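PDB 6BQ6: thermospermine synthase from Medicago truncatula, which probably catalyses transfer of an aminopropyl group from decarboxylated S-adenosylmethionine to spermidine, yielding thermospermine and S-methyl-5'-thioadenosine. Local coordinates for residues Asp83-Tyr87 and Ala249-Tyr254. Numbering follows the deposited sequence.
Sequences DEFIY and AHIPSY. With TER (N-(3-amino-propyl)-N-(5-aminopropyl)-1,4-diaminobutane), chain F.
The CA atoms of D83 and I251 are the nearest pair across the two segments, 6.7 Å apart, where the start of helix 84-98 meets strand 243-251 as it passes into the short 3-10 segment 252-254. The D83 carboxylate grips S253 through both oxygens, each on its syn side: OD1 accepts from S253 OG at 2.7 Å, and OD2 accepts from S253 N at 2.9 Å, the donor 18° out of the carboxylate plane. With CG set between its backbone N and carbonyl carbon (chi1 61°), the carboxylate is brought to this turn, and the paired bonds fix its rotation. P252 CD packs against D83 OD2, 3.3 Å away. One turn along the helix, I86 CG2 lies 3.9 Å from I251 CG1, the two side chains running past each other in opposite directions. I251 is shared: its CD1 approaches the Y87 ring near its plane, while CG2 lies over the centre of the Y254 ring, 3.6 Å above its plane. TER C10 lies over the centre of the opposite face, so the ring is held between I251 and the ligand. The Y254 and Y87 side chains cross at about a right angle, Y254 OH above one face of the Y87 ring and 3.8 Å from Y87 CG. Both phenols are tethered, Y254 OH to the backbone oxygen of Q78 and Y87 OH to D181, the predicted proton acceptor. The helix start and strand exit thus build one wall of the polyamine pocket in the Rossmann-like catalytic domain of a spermidine/spermine synthase family enzyme, two tyrosines lining the bound thermospermine beside the probable catalytic aspartate.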
loop_
_atom_site.group_PDB
_atom_site.type_symbol
_atom_site.label_atom_id
_atom_site.label_comp_id
_atom_site.label_asym_id
_atom_site.label_seq_id
_atom_site.Cartn_x
_atom_site.Cartn_y
_atom_site.Cartn_z
ATOM N N ASP B 83 -8.674 -17.452 -13.683
ATOM C CA ASP B 83 -8.204 -18.705 -13.173
ATOM C C ASP B 83 -9.101 -19.480 -12.240
ATOM O O ASP B 83 -8.664 -20.539 -11.746
ATOM C CB ASP B 83 -6.779 -18.587 -12.571
ATOM C CG ASP B 83 -6.666 -17.630 -11.417
ATOM O OD1 ASP B 83 -7.665 -17.324 -10.765
ATOM O OD2 ASP B 83 -5.529 -17.155 -11.152
ATOM N N GLU B 84 -10.322 -19.037 -12.007
ATOM C CA GLU B 84 -11.225 -19.837 -11.171
ATOM C C GLU B 84 -11.459 -21.255 -11.702
ATOM O O GLU B 84 -11.740 -22.155 -10.927
ATOM C CB GLU B 84 -12.548 -19.117 -10.878
ATOM C CG GLU B 84 -13.392 -18.782 -12.076
ATOM C CD GLU B 84 -14.333 -19.876 -12.552
ATOM O OE1 GLU B 84 -15.100 -19.587 -13.494
ATOM O OE2 GLU B 84 -14.334 -21.019 -12.066
ATOM N N PHE B 85 -11.351 -21.437 -13.015
ATOM C CA PHE B 85 -11.476 -22.771 -13.631
ATOM C C PHE B 85 -10.514 -23.786 -12.977
ATOM O O PHE B 85 -10.819 -24.962 -12.881
ATOM C CB PHE B 85 -11.331 -22.732 -15.158
ATOM C CG PHE B 85 -9.919 -22.556 -15.658
ATOM C CD1 PHE B 85 -9.121 -23.618 -15.888
ATOM C CD2 PHE B 85 -9.399 -21.294 -15.874
ATOM C CE1 PHE B 85 -7.820 -23.480 -16.351
ATOM C CE2 PHE B 85 -8.101 -21.139 -16.338
ATOM C CZ PHE B 85 -7.305 -22.225 -16.560
ATOM N N ILE B 86 -9.320 -23.319 -12.551
ATOM C CA ILE B 86 -8.374 -24.209 -11.923
ATOM C C ILE B 86 -8.947 -24.730 -10.584
ATOM O O ILE B 86 -8.918 -25.939 -10.349
ATOM C CB ILE B 86 -7.020 -23.531 -11.693
ATOM C CG1 ILE B 86 -6.461 -23.004 -13.011
ATOM C CG2 ILE B 86 -6.013 -24.484 -11.039
ATOM C CD1 ILE B 86 -5.173 -22.253 -12.838
ATOM N N TYR B 87 -9.411 -23.818 -9.725
ATOM C CA TYR B 87 -9.904 -24.191 -8.434
ATOM C C TYR B 87 -11.139 -25.103 -8.630
ATOM O O TYR B 87 -11.269 -26.112 -7.953
ATOM C CB TYR B 87 -10.279 -22.925 -7.621
ATOM C CG TYR B 87 -11.010 -23.243 -6.360
ATOM C CD1 TYR B 87 -10.329 -23.471 -5.157
ATOM C CD2 TYR B 87 -12.398 -23.301 -6.339
ATOM C CE1 TYR B 87 -11.033 -23.786 -3.995
ATOM C CE2 TYR B 87 -13.092 -23.633 -5.204
ATOM C CZ TYR B 87 -12.407 -23.858 -4.034
ATOM O OH TYR B 87 -13.116 -24.162 -2.879
ATOM N N ALA B 249 -2.586 -27.500 -6.231
ATOM C CA ALA B 249 -2.303 -26.853 -7.515
ATOM C C ALA B 249 -2.183 -25.384 -7.305
ATOM O O ALA B 249 -2.851 -24.818 -6.477
ATOM C CB ALA B 249 -3.443 -27.151 -8.492
ATOM N N HIS B 250 -1.339 -24.751 -8.103
ATOM C CA HIS B 250 -1.212 -23.305 -8.036
ATOM C C HIS B 250 -2.381 -22.563 -8.631
ATOM O O HIS B 250 -2.817 -22.887 -9.740
ATOM C CB HIS B 250 0.041 -22.922 -8.833
ATOM C CG HIS B 250 0.416 -21.459 -8.753
ATOM N ND1 HIS B 250 0.511 -20.662 -9.863
ATOM C CD2 HIS B 250 0.687 -20.660 -7.700
ATOM C CE1 HIS B 250 0.796 -19.426 -9.504
ATOM N NE2 HIS B 250 0.916 -19.402 -8.188
ATOM N N ILE B 251 -2.827 -21.526 -7.928
ATOM C CA ILE B 251 -3.852 -20.631 -8.434
ATOM C C ILE B 251 -3.271 -19.190 -8.403
ATOM O O ILE B 251 -3.064 -18.628 -7.364
ATOM C CB ILE B 251 -5.138 -20.775 -7.648
ATOM C CG1 ILE B 251 -5.686 -22.218 -7.848
ATOM C CG2 ILE B 251 -6.196 -19.793 -8.145
ATOM C CD1 ILE B 251 -6.616 -22.602 -6.774
ATOM N N PRO B 252 -2.936 -18.648 -9.558
ATOM C CA PRO B 252 -2.158 -17.405 -9.581
ATOM C C PRO B 252 -2.798 -16.296 -8.788
ATOM O O PRO B 252 -2.100 -15.618 -8.044
ATOM C CB PRO B 252 -2.086 -17.060 -11.078
ATOM C CG PRO B 252 -2.182 -18.353 -11.752
ATOM C CD PRO B 252 -3.037 -19.239 -10.902
ATOM N N SER B 253 -4.116 -16.147 -8.876
ATOM C CA SER B 253 -4.793 -15.050 -8.193
ATOM C C SER B 253 -4.797 -15.212 -6.686
ATOM O O SER B 253 -4.984 -14.238 -5.964
ATOM C CB SER B 253 -6.230 -14.888 -8.664
ATOM O OG SER B 253 -6.993 -16.034 -8.445
ATOM N N TYR B 254 -4.604 -16.438 -6.212
ATOM C CA TYR B 254 -4.505 -16.725 -4.790
ATOM C C TYR B 254 -3.140 -16.510 -4.204
ATOM O O TYR B 254 -2.992 -16.616 -2.966
ATOM C CB TYR B 254 -4.973 -18.184 -4.554
ATOM C CG TYR B 254 -6.443 -18.519 -4.779
ATOM C CD1 TYR B 254 -7.373 -17.591 -5.285
ATOM C CD2 TYR B 254 -6.905 -19.800 -4.505
ATOM C CE1 TYR B 254 -8.694 -17.937 -5.475
ATOM C CE2 TYR B 254 -8.231 -20.160 -4.694
ATOM C CZ TYR B 254 -9.126 -19.233 -5.180
ATOM O OH TYR B 254 -10.423 -19.598 -5.364
HETATM N N1 TER F . -17.798 -19.428 0.611
HETATM C C2 TER F . -17.565 -20.084 -0.659
HETATM C C3 TER F . -16.328 -20.971 -0.565
HETATM C C4 TER F . -15.041 -20.199 -0.441
HETATM N N5 TER F . -13.901 -21.069 -0.621
HETATM C C6 TER F . -12.888 -20.747 -1.600
HETATM C C7 TER F . -11.506 -21.163 -1.120
HETATM C C8 TER F . -10.463 -20.338 -1.852
HETATM N N9 TER F . -10.170 -19.086 -1.187
HETATM C C10 TER F . -9.215 -18.199 -1.797
HETATM C C11 TER F . -8.456 -17.318 -0.829
HETATM C C12 TER F . -7.276 -16.707 -1.584
HETATM C C13 TER F . -6.629 -15.542 -0.850
HETATM N N14 TER F . -6.560 -15.788 0.580
#